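PDB 3CZ8: putative sporulation-specific glycosylase ydhD from Bacillus subtilis subsp. subtilis str. 168, which probably hydrolyses glycosidic bonds during sporulation as a family 18 glycoside hydrolase, its LysM repeats being thought to bind peptidoglycan. Local coordinates for residues 265-270 with 279-284. The protein carries 1 engineered substitution. Residues are numbered along the deposited sequence; the frame is centred on the assembly and turned at random.
Sequences SPFFRY and EVWFEG. Engineered in segment 279-284: G284 (natural residue Asp).
F267 and W281 face each other as a non-hydrogen-bonded pair of an antiparallel beta hairpin, strands 265-271 and 277-281. The hairpin belongs to a five-stranded antiparallel sheet inserted between TIM-barrel strands 217-220 and 302-310, consistent with the insertion domain of family 18 enzymes, in this putative catalytic domain. Their rings form an offset stack, planes 14° apart. The cross-strand pairing sets F267 CB over the centre of the indole six-membered ring, 3.5 Å from W281 CD2, and a chi1 of 71° swings the F267 ring into the stack.

On the same sheet face, R269 and E279 form a salt bridge in which NE and NH2 of R269 both approach E279 OE2 at 2.9 Å, the individual hydrogen bonds weak and bent; guanidinium and carboxylate stand almost perpendicular. The other carboxylate oxygen is engaged separately: W281 NE1 reaches E279 OE1 at 2.8 Å with a nearly straight N-H...O angle of 171°. Replacing W281 by an alanine would probably leave the F267 ring without its stacking partner and E279 OE1 without this donor.

The opposite face carries the hydrogen-bonded pair F268 and V280, joined by V280 N to F268 O at 2.9 Å. V280 CB lies over the F268 ring, displaced toward its rim, 3.7 Å from F268 CZ. Helix 243-252 packs against F268 and F282 there. F282 CE1 meets the F268 ring at its edge, while P266 CG sits over the centre of the F282 ring, 3.8 Å above its plane.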
ATOM      1  N   SER A 265      14.084 -14.837   8.830  1.00 38.55           N
ATOM      2  CA  SER A 265      13.020 -14.492   7.897  1.00 45.87           C
ATOM      3  C   SER A 265      11.855 -15.461   8.084  1.00 45.39           C
ATOM      4  O   SER A 265      12.073 -16.676   8.169  1.00 47.31           O
ATOM      5  CB  SER A 265      13.533 -14.567   6.456  1.00 46.49           C
ATOM      6  OG  SER A 265      14.652 -13.722   6.265  1.00 37.54           O
ATOM      7  N   PRO A 266      10.616 -14.932   8.173  1.00 48.92           N
ATOM      8  CA  PRO A 266       9.464 -15.826   8.267  1.00 44.34           C
ATOM      9  C   PRO A 266       9.096 -16.443   6.925  1.00 41.81           C
ATOM     10  O   PRO A 266       9.298 -15.828   5.873  1.00 47.47           O
ATOM     11  CB  PRO A 266       8.345 -14.909   8.763  1.00 39.50           C
ATOM     12  CG  PRO A 266       8.711 -13.563   8.271  1.00 43.90           C
ATOM     13  CD  PRO A 266      10.213 -13.514   8.218  1.00 35.39           C
ATOM     14  N   PHE A 267       8.572 -17.662   6.979  1.00 50.35           N
ATOM     15  CA  PHE A 267       8.103 -18.370   5.792  1.00 32.65           C
ATOM     16  C   PHE A 267       6.994 -19.348   6.140  1.00 41.38           C
ATOM     17  O   PHE A 267       6.840 -19.726   7.301  1.00 47.33           O
ATOM     18  CB  PHE A 267       9.260 -19.072   5.055  1.00 41.80           C
ATOM     19  CG  PHE A 267       9.829 -20.271   5.772  1.00 30.13           C
ATOM     20  CD1 PHE A 267       9.558 -21.556   5.314  1.00 45.32           C
ATOM     21  CD2 PHE A 267      10.654 -20.117   6.888  1.00 42.84           C
ATOM     22  CE1 PHE A 267      10.084 -22.669   5.967  1.00 41.41           C
ATOM     23  CE2 PHE A 267      11.181 -21.222   7.544  1.00 50.96           C
ATOM     24  CZ  PHE A 267      10.898 -22.499   7.084  1.00 42.18           C
ATOM     25  N   PHE A 268       6.209 -19.728   5.135  1.00 35.89           N
ATOM     26  CA  PHE A 268       5.253 -20.819   5.279  1.00 38.68           C
ATOM     27  C   PHE A 268       4.972 -21.496   3.946  1.00 37.39           C
ATOM     28  O   PHE A 268       5.249 -20.933   2.886  1.00 35.64           O
ATOM     29  CB  PHE A 268       3.948 -20.364   5.958  1.00 37.86           C
ATOM     30  CG  PHE A 268       3.154 -19.350   5.177  1.00 38.11           C
ATOM     31  CD1 PHE A 268       2.145 -19.751   4.308  1.00 29.78           C
ATOM     32  CD2 PHE A 268       3.386 -17.989   5.347  1.00 42.00           C
ATOM     33  CE1 PHE A 268       1.394 -18.813   3.605  1.00 31.70           C
ATOM     34  CE2 PHE A 268       2.650 -17.050   4.645  1.00 28.77           C
ATOM     35  CZ  PHE A 268       1.643 -17.466   3.774  1.00 34.42           C
ATOM     36  N   ARG A 269       4.431 -22.709   4.014  1.00 41.95           N
ATOM     37  CA  ARG A 269       3.963 -23.417   2.825  1.00 44.67           C
ATOM     38  C   ARG A 269       2.491 -23.786   2.975  1.00 41.17           C
ATOM     39  O   ARG A 269       1.999 -23.953   4.093  1.00 42.80           O
ATOM     40  CB  ARG A 269       4.805 -24.670   2.567  1.00 46.55           C
ATOM     41  CG  ARG A 269       6.249 -24.389   2.182  1.00 53.52           C
ATOM     42  CD  ARG A 269       7.048 -25.670   1.996  1.00 53.66           C
ATOM     43  NE  ARG A 269       8.435 -25.379   1.642  1.00 64.18           N
ATOM     44  CZ  ARG A 269       9.437 -25.291   2.513  1.00 69.60           C
ATOM     45  NH1 ARG A 269       9.223 -25.480   3.811  1.00 48.54           N
ATOM     46  NH2 ARG A 269      10.662 -25.015   2.085  1.00 52.71           N
ATOM     47  N   TYR A 270       1.794 -23.889   1.847  1.00 43.79           N
ATOM     48  CA  TYR A 270       0.402 -24.340   1.820  1.00 47.32           C
ATOM     49  C   TYR A 270       0.069 -25.003   0.485  1.00 51.53           C
ATOM     50  O   TYR A 270       0.803 -24.841  -0.490  1.00 47.85           O
ATOM     51  CB  TYR A 270      -0.567 -23.178   2.106  1.00 43.34           C
ATOM     52  CG  TYR A 270      -0.642 -22.099   1.035  1.00 34.79           C
ATOM     53  CD1 TYR A 270      -1.516 -22.221  -0.049  1.00 29.48           C
ATOM     54  CD2 TYR A 270       0.143 -20.948   1.120  1.00 38.94           C
ATOM     55  CE1 TYR A 270      -1.586 -21.234  -1.036  1.00 38.91           C
ATOM     56  CE2 TYR A 270       0.071 -19.944   0.147  1.00 29.56           C
ATOM     57  CZ  TYR A 270      -0.801 -20.096  -0.924  1.00 19.00           C
ATOM     58  OH  TYR A 270      -0.882 -19.128  -1.891  1.00 38.38           O
ATOM     59  N   GLU A 279       5.021 -21.704  -1.681  1.00 37.42           N
ATOM     60  CA  GLU A 279       5.995 -21.298  -0.667  1.00 35.81           C
ATOM     61  C   GLU A 279       6.036 -19.776  -0.601  1.00 33.39           C
ATOM     62  O   GLU A 279       6.178 -19.100  -1.626  1.00 36.90           O
ATOM     63  CB  GLU A 279       7.385 -21.861  -0.977  1.00 30.86           C
ATOM     64  CG  GLU A 279       8.422 -21.615   0.112  1.00 39.42           C
ATOM     65  CD  GLU A 279       9.714 -22.395  -0.108  1.00 44.76           C
ATOM     66  OE1 GLU A 279      10.795 -21.771  -0.102  1.00 50.53           O
ATOM     67  OE2 GLU A 279       9.652 -23.632  -0.278  1.00 63.97           O
ATOM     68  N   VAL A 280       5.895 -19.246   0.610  1.00 37.56           N
ATOM     69  CA  VAL A 280       5.811 -17.804   0.824  1.00 36.69           C
ATOM     70  C   VAL A 280       6.920 -17.355   1.769  1.00 34.76           C
ATOM     71  O   VAL A 280       7.079 -17.919   2.845  1.00 39.26           O
ATOM     72  CB  VAL A 280       4.422 -17.387   1.392  1.00 35.80           C
ATOM     73  CG1 VAL A 280       4.301 -15.861   1.531  1.00 26.68           C
ATOM     74  CG2 VAL A 280       3.292 -17.928   0.523  1.00 24.65           C
ATOM     75  N   TRP A 281       7.688 -16.354   1.339  1.00 27.23           N
ATOM     76  CA  TRP A 281       8.671 -15.669   2.185  1.00 20.93           C
ATOM     77  C   TRP A 281       8.323 -14.185   2.281  1.00 28.64           C
ATOM     78  O   TRP A 281       7.994 -13.550   1.277  1.00 24.96           O
ATOM     79  CB  TRP A 281      10.079 -15.818   1.597  1.00 33.70           C
ATOM     80  CG  TRP A 281      10.627 -17.203   1.692  1.00 25.25           C
ATOM     81  CD1 TRP A 281      10.404 -18.234   0.821  1.00 27.05           C
ATOM     82  CD2 TRP A 281      11.492 -17.717   2.715  1.00 21.77           C
ATOM     83  NE1 TRP A 281      11.073 -19.358   1.241  1.00 30.73           N
ATOM     84  CE2 TRP A 281      11.746 -19.070   2.401  1.00 34.70           C
ATOM     85  CE3 TRP A 281      12.062 -17.170   3.876  1.00 35.98           C
ATOM     86  CZ2 TRP A 281      12.561 -19.885   3.199  1.00 35.13           C
ATOM     87  CZ3 TRP A 281      12.875 -17.983   4.672  1.00 33.03           C
ATOM     88  CH2 TRP A 281      13.115 -19.325   4.325  1.00 39.22           C
ATOM     89  N   PHE A 282       8.416 -13.633   3.490  1.00 26.35           N
ATOM     90  CA  PHE A 282       7.981 -12.267   3.752  1.00 28.14           C
ATOM     91  C   PHE A 282       8.735 -11.703   4.951  1.00 31.47           C
ATOM     92  O   PHE A 282       9.794 -12.214   5.309  1.00 36.31           O
ATOM     93  CB  PHE A 282       6.448 -12.197   3.945  1.00 26.15           C
ATOM     94  CG  PHE A 282       5.937 -12.943   5.159  1.00 25.07           C
ATOM     95  CD1 PHE A 282       5.849 -14.330   5.163  1.00 24.56           C
ATOM     96  CD2 PHE A 282       5.508 -12.248   6.285  1.00 33.04           C
ATOM     97  CE1 PHE A 282       5.374 -15.009   6.279  1.00 32.18           C
ATOM     98  CE2 PHE A 282       5.033 -12.919   7.405  1.00 33.05           C
ATOM     99  CZ  PHE A 282       4.970 -14.298   7.402  1.00 23.24           C
ATOM    100  N   GLU A 283       8.208 -10.631   5.538  1.00 32.78           N
ATOM    101  CA  GLU A 283       8.791 -10.005   6.723  1.00 31.09           C
ATOM    102  C   GLU A 283       7.732  -9.837   7.807  1.00 37.85           C
ATOM    103  O   GLU A 283       6.621  -9.386   7.528  1.00 39.23           O
ATOM    104  CB  GLU A 283       9.365  -8.632   6.371  1.00 27.47           C
ATOM    105  CG  GLU A 283      10.569  -8.657   5.445  1.00 41.44           C
ATOM    106  CD  GLU A 283      11.868  -9.002   6.154  1.00 50.71           C
ATOM    107  OE1 GLU A 283      12.034  -8.625   7.330  1.00 59.71           O
ATOM    108  OE2 GLU A 283      12.732  -9.639   5.524  1.00 37.87           O
ATOM    109  N   GLY A 284       8.082 -10.204   9.038  1.00 43.13           N
ATOM    110  CA  GLY A 284       7.210  -9.997  10.196  1.00 41.05           C
ATOM    111  C   GLY A 284       7.822  -9.053  11.219  1.00 47.14           C
ATOM    112  O   GLY A 284       8.800  -8.361  10.924  1.00 42.46           O
TER
HETATM  113  O   HOH W   1      13.758 -11.753   4.579  1.00 36.51           O